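Local coordinates for CigR Protein (Salmonella enterica subsp. enterica serovar Typhimurium, PDB 4EW5) that is of unknown function but is a putative inner membrane protein whose C-terminal domain folds into a helix and a small antiparallel sheet, at residues A[19-24]-A[28-33]; A[41-44]-A[49-52]; A[47-50]-A[54-57]; A[73-78]-A[82-87]. One frame throughout, in Å; residues are numbered along the deposited sequence.

Contact 1: residues A[19-24]-A[28-33]; sequences VARQLA and GLTGYQ. With EDO (1,2-ethanediol), chain C.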
loop_
_atom_site.group_PDB
_atom_site.type_symbol
_atom_site.label_atom_id
_atom_site.label_comp_id
_atom_site.label_asym_id
_atom_site.label_seq_id
_atom_site.Cartn_x
_atom_site.Cartn_y
_atom_site.Cartn_z
ATOM N N VAL A 19 -1.687 -6.477 -1.457
ATOM C CA VAL A 19 -2.095 -7.094 -0.171
ATOM C C VAL A 19 -3.626 -7.347 -0.118
ATOM O O VAL A 19 -4.084 -8.388 0.374
ATOM C CB VAL A 19 -1.623 -6.266 1.060
ATOM C CG1 VAL A 19 -2.325 -4.920 1.158
ATOM C CG2 VAL A 19 -1.867 -7.139 2.312
ATOM N N ALA A 20 -4.408 -6.457 -0.733
ATOM C CA ALA A 20 -5.874 -6.618 -0.812
ATOM C C ALA A 20 -6.194 -7.836 -1.648
ATOM O O ALA A 20 -7.116 -8.613 -1.298
ATOM C CB ALA A 20 -6.578 -5.308 -1.331
ATOM N N ARG A 21 -5.446 -8.059 -2.740
ATOM C CA ARG A 21 -5.671 -9.204 -3.588
ATOM C C ARG A 21 -5.217 -10.484 -2.894
ATOM O O ARG A 21 -5.830 -11.501 -3.031
ATOM C CB ARG A 21 -4.994 -9.043 -4.945
ATOM C CG ARG A 21 -5.155 -10.228 -5.867
ATOM C CD ARG A 21 -6.610 -10.225 -6.388
ATOM N NE ARG A 21 -6.804 -11.153 -7.481
ATOM C CZ ARG A 21 -7.990 -11.562 -7.948
ATOM N NH1 ARG A 21 -9.121 -11.168 -7.405
ATOM N NH2 ARG A 21 -8.005 -12.397 -8.983
ATOM N N GLN A 22 -4.116 -10.438 -2.164
ATOM C CA GLN A 22 -3.734 -11.596 -1.321
ATOM C C GLN A 22 -4.768 -11.960 -0.312
ATOM O O GLN A 22 -5.046 -13.146 -0.106
ATOM C CB GLN A 22 -2.439 -11.306 -0.583
ATOM C CG GLN A 22 -1.275 -11.210 -1.482
ATOM C CD GLN A 22 -0.046 -10.628 -0.779
ATOM O OE1 GLN A 22 -0.137 -9.983 0.258
ATOM N NE2 GLN A 22 1.085 -10.812 -1.410
ATOM N N LEU A 23 -5.367 -10.959 0.366
ATOM C CA LEU A 23 -6.423 -11.217 1.314
ATOM C C LEU A 23 -7.632 -11.821 0.601
ATOM O O LEU A 23 -8.209 -12.853 1.022
ATOM C CB LEU A 23 -6.805 -9.896 2.002
ATOM C CG LEU A 23 -5.837 -9.380 3.059
ATOM C CD1 LEU A 23 -6.032 -7.886 3.355
ATOM C CD2 LEU A 23 -5.992 -10.226 4.339
ATOM N N ALA A 24 -8.143 -11.125 -0.424
ATOM C CA ALA A 24 -9.330 -11.688 -1.128
ATOM C C ALA A 24 -9.153 -13.137 -1.573
ATOM O O ALA A 24 -10.021 -13.990 -1.282
ATOM C CB ALA A 24 -9.709 -10.775 -2.357
ATOM N N GLY A 28 -10.985 -16.662 -0.156
ATOM C CA GLY A 28 -12.059 -17.151 -1.024
ATOM C C GLY A 28 -13.045 -16.101 -1.528
ATOM O O GLY A 28 -14.128 -16.431 -2.004
ATOM N N LEU A 29 -12.671 -14.850 -1.495
ATOM C CA LEU A 29 -13.548 -13.752 -1.894
ATOM C C LEU A 29 -13.220 -13.333 -3.334
ATOM O O LEU A 29 -12.714 -12.247 -3.586
ATOM C CB LEU A 29 -13.324 -12.606 -0.900
ATOM C CG LEU A 29 -13.496 -12.984 0.595
ATOM C CD1 LEU A 29 -13.187 -11.836 1.557
ATOM C CD2 LEU A 29 -14.912 -13.476 0.715
ATOM N N THR A 30 -13.371 -14.232 -4.293
ATOM C CA THR A 30 -13.130 -13.853 -5.665
ATOM C C THR A 30 -14.326 -14.220 -6.515
ATOM O O THR A 30 -15.144 -15.009 -6.111
ATOM C CB THR A 30 -11.819 -14.479 -6.200
ATOM O OG1 THR A 30 -11.913 -15.895 -6.312
ATOM C CG2 THR A 30 -10.656 -14.130 -5.268
ATOM N N GLY A 31 -14.401 -13.625 -7.695
ATOM C CA GLY A 31 -15.407 -13.928 -8.662
ATOM C C GLY A 31 -16.598 -13.035 -8.549
ATOM O O GLY A 31 -17.661 -13.376 -9.068
ATOM N N TYR A 32 -16.437 -11.885 -7.940
ATOM C CA TYR A 32 -17.554 -10.959 -7.756
ATOM C C TYR A 32 -17.845 -10.266 -9.056
ATOM O O TYR A 32 -16.978 -10.070 -9.868
ATOM C CB TYR A 32 -17.276 -9.920 -6.741
ATOM C CG TYR A 32 -17.320 -10.391 -5.345
ATOM C CD1 TYR A 32 -16.414 -11.351 -4.894
ATOM C CD2 TYR A 32 -18.255 -9.918 -4.477
ATOM C CE1 TYR A 32 -16.434 -11.760 -3.587
ATOM C CE2 TYR A 32 -18.305 -10.356 -3.183
ATOM C CZ TYR A 32 -17.360 -11.271 -2.754
ATOM O OH TYR A 32 -17.415 -11.717 -1.490
ATOM N N GLN A 33 -19.112 -9.958 -9.282
ATOM C CA GLN A 33 -19.499 -9.297 -10.512
ATOM C C GLN A 33 -19.110 -7.822 -10.473
ATOM O O GLN A 33 -19.334 -7.132 -9.467
ATOM C CB GLN A 33 -21.006 -9.418 -10.706
ATOM C CG GLN A 33 -21.483 -8.934 -12.067
ATOM C CD GLN A 33 -22.877 -9.431 -12.369
ATOM O OE1 GLN A 33 -23.104 -10.648 -12.440
ATOM N NE2 GLN A 33 -23.821 -8.500 -12.578
HETATM C C1 EDO C . -4.272 -12.199 -9.217
HETATM O O1 EDO C . -4.908 -13.383 -9.857
HETATM C C2 EDO C . -4.539 -10.851 -9.940
HETATM O O2 EDO C . -3.560 -9.749 -9.812
#

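Contact 2: residues A[41-44]-A[49-52]; sequences KNLA and LPPG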
loop_
_atom_site.group_PDB
_atom_site.type_symbol
_atom_site.label_atom_id
_atom_site.label_comp_id
_atom_site.label_asym_id
_atom_site.label_seq_id
_atom_site.Cartn_x
_atom_site.Cartn_y
_atom_site.Cartn_z
ATOM N N LYS A 41 -16.053 2.027 -14.073
ATOM C CA LYS A 41 -14.739 2.629 -13.738
ATOM C C LYS A 41 -14.909 4.060 -13.165
ATOM O O LYS A 41 -13.955 4.838 -13.110
ATOM C CB LYS A 41 -13.825 2.598 -14.984
ATOM C CG LYS A 41 -13.124 1.240 -15.245
ATOM C CD LYS A 41 -13.547 0.500 -16.529
ATOM C CE LYS A 41 -13.195 1.266 -17.808
ATOM N NZ LYS A 41 -13.378 0.470 -19.073
ATOM N N ASN A 42 -16.111 4.381 -12.671
ATOM C CA ASN A 42 -16.499 5.782 -12.506
ATOM C C ASN A 42 -16.859 6.160 -11.092
ATOM O O ASN A 42 -17.537 7.187 -10.876
ATOM C CB ASN A 42 -17.659 6.103 -13.457
ATOM C CG ASN A 42 -17.235 5.966 -14.885
ATOM O OD1 ASN A 42 -16.174 6.452 -15.238
ATOM N ND2 ASN A 42 -18.017 5.263 -15.704
ATOM N N LEU A 43 -16.399 5.384 -10.122
ATOM C CA LEU A 43 -16.541 5.833 -8.730
ATOM C C LEU A 43 -15.678 7.070 -8.559
ATOM O O LEU A 43 -14.652 7.227 -9.225
ATOM C CB LEU A 43 -16.139 4.717 -7.775
ATOM C CG LEU A 43 -16.971 3.454 -7.900
ATOM C CD1 LEU A 43 -16.536 2.480 -6.818
ATOM C CD2 LEU A 43 -18.489 3.689 -7.806
ATOM N N ALA A 44 -16.127 8.016 -7.764
ATOM C CA ALA A 44 -15.334 9.231 -7.585
ATOM C C ALA A 44 -14.967 9.453 -6.116
ATOM O O ALA A 44 -15.896 9.501 -5.281
ATOM C CB ALA A 44 -16.162 10.363 -8.101
ATOM N N LEU A 49 -21.165 7.030 -3.018
ATOM C CA LEU A 49 -21.396 5.924 -3.900
ATOM C C LEU A 49 -22.713 6.192 -4.642
ATOM O O LEU A 49 -23.670 6.679 -4.001
ATOM C CB LEU A 49 -21.539 4.670 -3.013
ATOM C CG LEU A 49 -21.420 3.344 -3.693
ATOM C CD1 LEU A 49 -19.986 3.156 -4.237
ATOM C CD2 LEU A 49 -21.762 2.295 -2.633
ATOM N N PRO A 50 -22.778 5.954 -5.953
ATOM C CA PRO A 50 -24.031 6.288 -6.665
ATOM C C PRO A 50 -25.231 5.555 -6.100
ATOM O O PRO A 50 -25.066 4.450 -5.564
ATOM C CB PRO A 50 -23.791 5.762 -8.042
ATOM C CG PRO A 50 -22.306 5.812 -8.237
ATOM C CD PRO A 50 -21.739 5.505 -6.885
ATOM N N PRO A 51 -26.425 6.141 -6.245
ATOM C CA PRO A 51 -27.606 5.516 -5.633
ATOM C C PRO A 51 -27.922 4.164 -6.314
ATOM O O PRO A 51 -27.741 4.007 -7.524
ATOM C CB PRO A 51 -28.732 6.542 -5.894
ATOM C CG PRO A 51 -28.014 7.860 -6.138
ATOM C CD PRO A 51 -26.719 7.475 -6.802
ATOM N N GLY A 52 -28.456 3.226 -5.537
ATOM C CA GLY A 52 -28.828 1.946 -6.108
ATOM C C GLY A 52 -27.633 1.030 -6.356
ATOM O O GLY A 52 -27.791 -0.018 -6.969
#

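Contact 3: residues A[47-50]-A[54-57]; sequences KPLP and AKKT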
loop_
_atom_site.group_PDB
_atom_site.type_symbol
_atom_site.label_atom_id
_atom_site.label_comp_id
_atom_site.label_asym_id
_atom_site.label_seq_id
_atom_site.Cartn_x
_atom_site.Cartn_y
_atom_site.Cartn_z
ATOM N N LYS A 47 -17.084 11.868 -3.478
ATOM C CA LYS A 47 -18.507 11.859 -3.760
ATOM C C LYS A 47 -19.098 10.567 -3.208
ATOM O O LYS A 47 -18.408 9.574 -3.102
ATOM C CB LYS A 47 -18.737 11.922 -5.276
ATOM C CG LYS A 47 -18.308 13.250 -5.913
ATOM C CD LYS A 47 -18.810 13.274 -7.331
ATOM C CE LYS A 47 -18.443 14.559 -8.060
ATOM N NZ LYS A 47 -18.899 14.625 -9.486
ATOM N N PRO A 48 -20.397 10.561 -2.923
ATOM C CA PRO A 48 -21.052 9.360 -2.399
ATOM C C PRO A 48 -21.092 8.268 -3.459
ATOM O O PRO A 48 -21.013 8.535 -4.639
ATOM C CB PRO A 48 -22.471 9.797 -2.127
ATOM C CG PRO A 48 -22.572 11.203 -2.549
ATOM C CD PRO A 48 -21.274 11.749 -2.949
ATOM N N LEU A 49 -21.165 7.030 -3.018
ATOM C CA LEU A 49 -21.396 5.924 -3.900
ATOM C C LEU A 49 -22.713 6.192 -4.642
ATOM O O LEU A 49 -23.670 6.679 -4.001
ATOM C CB LEU A 49 -21.539 4.670 -3.013
ATOM C CG LEU A 49 -21.420 3.344 -3.693
ATOM C CD1 LEU A 49 -19.986 3.156 -4.237
ATOM C CD2 LEU A 49 -21.762 2.295 -2.633
ATOM N N PRO A 50 -22.778 5.954 -5.953
ATOM C CA PRO A 50 -24.031 6.288 -6.665
ATOM C C PRO A 50 -25.231 5.555 -6.100
ATOM O O PRO A 50 -25.066 4.450 -5.564
ATOM C CB PRO A 50 -23.791 5.762 -8.042
ATOM C CG PRO A 50 -22.306 5.812 -8.237
ATOM C CD PRO A 50 -21.739 5.505 -6.885
ATOM N N ALA A 54 -25.064 -1.431 -4.676
ATOM C CA ALA A 54 -24.816 -2.180 -3.447
ATOM C C ALA A 54 -23.392 -1.989 -2.877
ATOM O O ALA A 54 -22.411 -1.926 -3.615
ATOM C CB ALA A 54 -25.117 -3.648 -3.724
ATOM N N LYS A 55 -23.276 -1.908 -1.554
ATOM C CA LYS A 55 -21.978 -1.964 -0.903
ATOM C C LYS A 55 -22.026 -3.131 0.057
ATOM O O LYS A 55 -22.770 -3.090 1.005
ATOM C CB LYS A 55 -21.650 -0.711 -0.135
ATOM C CG LYS A 55 -22.743 -0.139 0.714
ATOM C CD LYS A 55 -22.324 1.212 1.282
ATOM C CE LYS A 55 -23.396 1.806 2.158
ATOM N NZ LYS A 55 -24.399 2.483 1.307
ATOM N N LYS A 56 -21.229 -4.157 -0.197
ATOM C CA LYS A 56 -21.350 -5.400 0.562
ATOM C C LYS A 56 -20.337 -5.503 1.651
ATOM O O LYS A 56 -19.301 -4.882 1.606
ATOM C CB LYS A 56 -21.299 -6.610 -0.393
ATOM C CG LYS A 56 -22.345 -6.527 -1.480
ATOM C CD LYS A 56 -22.302 -7.722 -2.406
ATOM C CE LYS A 56 -23.305 -7.520 -3.545
ATOM N NZ LYS A 56 -23.773 -8.810 -4.158
ATOM N N THR A 57 -20.649 -6.292 2.662
ATOM C CA THR A 57 -19.815 -6.344 3.841
ATOM C C THR A 57 -18.571 -7.105 3.637
ATOM O O THR A 57 -18.571 -8.219 3.101
ATOM C CB THR A 57 -20.592 -6.927 5.028
ATOM O OG1 THR A 57 -21.618 -5.971 5.381
ATOM C CG2 THR A 57 -19.720 -7.156 6.257
#

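Contact 4: residues A[73-78]-A[82-87]; sequences EWKIVG and VLIALS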
loop_
_atom_site.group_PDB
_atom_site.type_symbol
_atom_site.label_atom_id
_atom_site.label_comp_id
_atom_site.label_asym_id
_atom_site.label_seq_id
_atom_site.Cartn_x
_atom_site.Cartn_y
_atom_site.Cartn_z
ATOM N N GLU A 73 -15.737 2.666 6.652
ATOM C CA GLU A 73 -15.717 1.220 6.600
ATOM C C GLU A 73 -15.390 0.757 5.201
ATOM O O GLU A 73 -15.784 1.382 4.213
ATOM C CB GLU A 73 -17.032 0.654 7.012
ATOM C CG GLU A 73 -17.109 -0.842 7.192
ATOM C CD GLU A 73 -16.048 -1.419 8.114
ATOM O OE1 GLU A 73 -14.885 -1.433 7.680
ATOM O OE2 GLU A 73 -16.387 -1.902 9.246
ATOM N N TRP A 74 -14.675 -0.355 5.134
ATOM C CA TRP A 74 -14.295 -0.972 3.870
ATOM C C TRP A 74 -15.506 -1.787 3.362
ATOM O O TRP A 74 -16.185 -2.465 4.176
ATOM C CB TRP A 74 -13.117 -1.892 4.084
ATOM C CG TRP A 74 -11.833 -1.162 4.296
ATOM C CD1 TRP A 74 -11.155 -0.942 5.483
ATOM C CD2 TRP A 74 -11.056 -0.491 3.272
ATOM N NE1 TRP A 74 -10.017 -0.245 5.278
ATOM C CE2 TRP A 74 -9.880 0.053 3.952
ATOM C CE3 TRP A 74 -11.174 -0.347 1.891
ATOM C CZ2 TRP A 74 -8.904 0.730 3.282
ATOM C CZ3 TRP A 74 -10.165 0.325 1.243
ATOM C CH2 TRP A 74 -9.055 0.843 1.922
ATOM N N LYS A 75 -15.802 -1.682 2.071
ATOM C CA LYS A 75 -16.920 -2.376 1.451
ATOM C C LYS A 75 -16.490 -3.029 0.152
ATOM O O LYS A 75 -15.518 -2.574 -0.497
ATOM C CB LYS A 75 -18.054 -1.401 1.182
ATOM C CG LYS A 75 -18.607 -0.785 2.428
ATOM C CD LYS A 75 -19.546 -1.794 3.111
ATOM C CE LYS A 75 -19.920 -1.403 4.518
ATOM N NZ LYS A 75 -20.505 -2.560 5.205
ATOM N N ILE A 76 -17.250 -4.038 -0.269
ATOM C CA ILE A 76 -17.117 -4.600 -1.598
ATOM C C ILE A 76 -18.164 -3.894 -2.494
ATOM O O ILE A 76 -19.369 -3.977 -2.249
ATOM C CB ILE A 76 -17.405 -6.087 -1.594
ATOM C CG1 ILE A 76 -16.558 -6.837 -0.483
ATOM C CG2 ILE A 76 -17.130 -6.729 -2.977
ATOM C CD1 ILE A 76 -16.858 -8.355 -0.455
ATOM N N VAL A 77 -17.683 -3.284 -3.561
ATOM C CA VAL A 77 -18.510 -2.528 -4.522
ATOM C C VAL A 77 -18.153 -3.068 -5.887
ATOM O O VAL A 77 -17.016 -2.916 -6.317
ATOM C CB VAL A 77 -18.183 -1.036 -4.426
ATOM C CG1 VAL A 77 -18.974 -0.240 -5.468
ATOM C CG2 VAL A 77 -18.515 -0.562 -3.042
ATOM N N GLY A 78 -19.052 -3.865 -6.488
ATOM C CA GLY A 78 -18.749 -4.539 -7.739
ATOM C C GLY A 78 -17.680 -5.550 -7.374
ATOM O O GLY A 78 -17.857 -6.359 -6.418
ATOM N N VAL A 82 -13.517 -0.715 -1.438
ATOM C CA VAL A 82 -13.809 0.736 -1.378
ATOM C C VAL A 82 -14.001 1.147 0.071
ATOM O O VAL A 82 -14.784 0.515 0.792
ATOM C CB VAL A 82 -15.075 1.068 -2.199
ATOM C CG1 VAL A 82 -15.267 2.599 -2.212
ATOM C CG2 VAL A 82 -14.983 0.477 -3.622
ATOM N N LEU A 83 -13.241 2.139 0.549
ATOM C CA LEU A 83 -13.428 2.674 1.836
ATOM C C LEU A 83 -14.477 3.801 1.684
ATOM O O LEU A 83 -14.298 4.731 0.865
ATOM C CB LEU A 83 -12.169 3.340 2.353
ATOM C CG LEU A 83 -12.157 3.869 3.794
ATOM C CD1 LEU A 83 -12.274 2.736 4.839
ATOM C CD2 LEU A 83 -10.950 4.718 4.102
ATOM N N ILE A 84 -15.450 3.793 2.573
ATOM C CA ILE A 84 -16.618 4.671 2.422
ATOM C C ILE A 84 -16.893 5.287 3.781
ATOM O O ILE A 84 -16.854 4.576 4.807
ATOM C CB ILE A 84 -17.810 3.804 1.941
ATOM C CG1 ILE A 84 -17.582 3.395 0.500
ATOM C CG2 ILE A 84 -19.120 4.521 1.994
ATOM C CD1 ILE A 84 -18.597 2.385 -0.046
ATOM N N ALA A 85 -17.106 6.602 3.810
ATOM C CA ALA A 85 -17.528 7.279 5.026
ATOM C C ALA A 85 -18.916 6.806 5.464
ATOM O O ALA A 85 -19.869 6.727 4.655
ATOM C CB ALA A 85 -17.561 8.794 4.816
ATOM N N LEU A 86 -19.035 6.487 6.746
ATOM C CA LEU A 86 -20.270 6.021 7.273
ATOM C C LEU A 86 -21.262 7.152 7.166
ATOM O O LEU A 86 -20.911 8.307 7.274
ATOM C CB LEU A 86 -20.151 5.589 8.739
ATOM C CG LEU A 86 -19.377 4.266 8.936
ATOM C CD1 LEU A 86 -19.292 4.038 10.469
ATOM C CD2 LEU A 86 -19.999 3.055 8.259
ATOM N N SER A 87 -22.502 6.804 7.000
ATOM C CA SER A 87 -23.567 7.800 6.928
ATOM C C SER A 87 -23.605 8.504 5.562
ATOM O O SER A 87 -24.631 8.396 4.879
ATOM C CB SER A 87 -23.535 8.828 8.053
ATOM O OG SER A 87 -24.686 9.701 7.965
#

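Contact 1: residues A[19-24]-A[28-33]
The backbone of L29 doubles back onto A24, its N bonded to A24 O at 2.8 Å, one residue beyond G28, whose positive phi (77°) closes helix 11-26 in a Schellman motif. Beside that bond the L29 side chain comes toward the last turn: its CB lies 3.6 Å from A24 O, and the A24 methyl CB and the L29 methylene CB are 4.3 Å apart. T30 brings its methyl rather than its hydroxyl to the helix. With OG1 between the backbone N and the carbonyl carbon (chi1 67°), CG2 lies beside the N and comes 4.0 Å from A24 O and 4.0 Å from R21 NH1, whereas OG1 is taken by E102. R21 crosses T30 at about a right angle, its chain bent at chi2, and its guanidinium grips the C-terminal tail: NH1 bonds the carbonyls of V98 and D100, NH2 that of L101. The ethanediol, probably from the crystallisation liquor, sits at the guanidinium edge with C1 3.2 Å from R21 NE, and its O1 accepts a weak bond from NH2. With three carbonyls round one cation, the arginine probably stays charged and links the last turns of the helix to the C-terminal tail.

Contact 2: residues A[41-44]-A[49-52]
L43 reaches across to L49 and P50 with a single methyl. Its CB leaves the backbone neither toward nor away from the opposing segment, and CG follows opposite the carbonyl carbon (chi1 -60°), which makes CB and CG a stem and leaves the touching to the two methyls. CD2 is the branch that crosses. It meets P50 CD at 3.8 Å and L49 CD1 at 3.9 Å, touching the proline ring carbon and the leucine methyl together. The other methyl, CD1, turns to the sheet, where it packs against V77 and V82; I94 of strand 91-95 also touches the side chain. Both segments belong to the long irregular link between helix 11-26 and strand 56-57. Here that link folds back on itself and lays leucines on the face of the antiparallel sheet that carries V77, V82 and I84. L43 and L49 lie side by side and point the same way, so their methyls share the sheet surface; V77 is shared by both leucines, while L49 also touches V91 and I84. P50 is set differently: its ring crosses L43 at about a right angle and presents CD, the carbon bonded to its own nitrogen. P50 itself has extended, polyproline-like backbone angles. No hydrogen bond joins the two segments. A backbone bond to A89 holds L49.

Contact 3: residues A[47-50]-A[54-57]
Just before the weakly bonded edge strand 56-57, the chain passes a leucine-and-lysine contact that brings the proline-rich link beside the sheet. L49 and K55 are the pair that meet, their CA atoms 8.5 Å apart, a gap filled by side chains. L49 uses its second methyl here: with chi1 -164° and chi2 66°, CD2 is the branch directed at the lysine. It lies 3.9 Å from K55 CB and 4.1 Å from K55 CD, touching the first part of the aliphatic chain. The contact with A54 is slighter, L49 CD2 standing 4.4 Å from its carbonyl O. K55 meets the methyl with its CG set between the backbone N and the carbonyl carbon (chi1 44°), which leaves CB and CD, with CG between them, as the atoms facing the leucine. From there the chain runs straight to chi4, where it bends; neither CE nor NZ makes contact with L49. The two side chains cross at a slant, without any hydrogen bond between the segments. Beneath them lies the sheet, where K55 touches I84 and K75. Backbone bonds hold the two segments: K47 with V91 in one, K56 with I76 in the other. The link thus crosses from the neighbourhood of strand 91-95 to strand 56-57, the two outer strands of this chain's sheet, and enters as the first strand of an antiparallel meander.

Contact 4: residues A[73-78]-A[82-87]
W74 and L83 meet where the hairpin strands 72-77 and 80-85 come closest, a non-hydrogen-bonded pair with CA atoms 4.3 Å apart. L83 CD1 sits 3.6 Å from the centroid of the W74 five-membered ring, only 7° off the ring normal, a CH-pi contact over the face. The six-membered ring reaches along the L83 backbone, W74 CE3 lying 3.5 Å from L83 N. P67 O takes the indole N-H, and V11 and P8 of the second subunit pack on W74 and L83 respectively. On the other face V77 CB and V82 CG2 pack at 3.6 Å. Two hydrogen-bonded pairs, E73 with I84 and K75 with V82, flank the tryptophan, each closed by two bonds; the shortest is K75 N to V82 O at 2.7 Å.

The loose side lies with E73, K75 and L86, the partly exposed or exposed residues. E73 CB only brushes L86 CD2 at 4.0 Å, and its carboxylate bends back at chi2 (53°) until OE1 takes W74 N at 2.8 Å with its anti lone pair. K75 gives I84 CD1 only its CB and CG before its chain leads off toward T57. Residues 81-99 are predicted to form a transmembrane helix, yet here they supply strands 80-85 and 91-95; strands 73-77 and 82-85, whose N-to-C directions lie at 126°, make the twisted central beta hairpin of an antiparallel meander.

Contacts 2 and 3 lie on the sheet face that carries V77, V82 and I84 of contact 4, whereas contact 1 lies across the chain's centre from contact 2, their centres about 20 Å apart. Contacts 2 and 3 share L49 and P50, with centres about 7 Å apart. Contact 4 lies about 6 Å from contact 3, centre to centre, and strand 56-57 joins its hairpin through K56 N and I76 O, 2.8 Å apart. V77 receives L43 and L49, with L49 CD1 3.8 Å from V77 CG1. Contact 1 reaches the sheet through Y32, whose OH lies 3.6 Å from I76 CD1; contacts 1 and 4 both meet the second subunit. The ethanediol marks no known functional site.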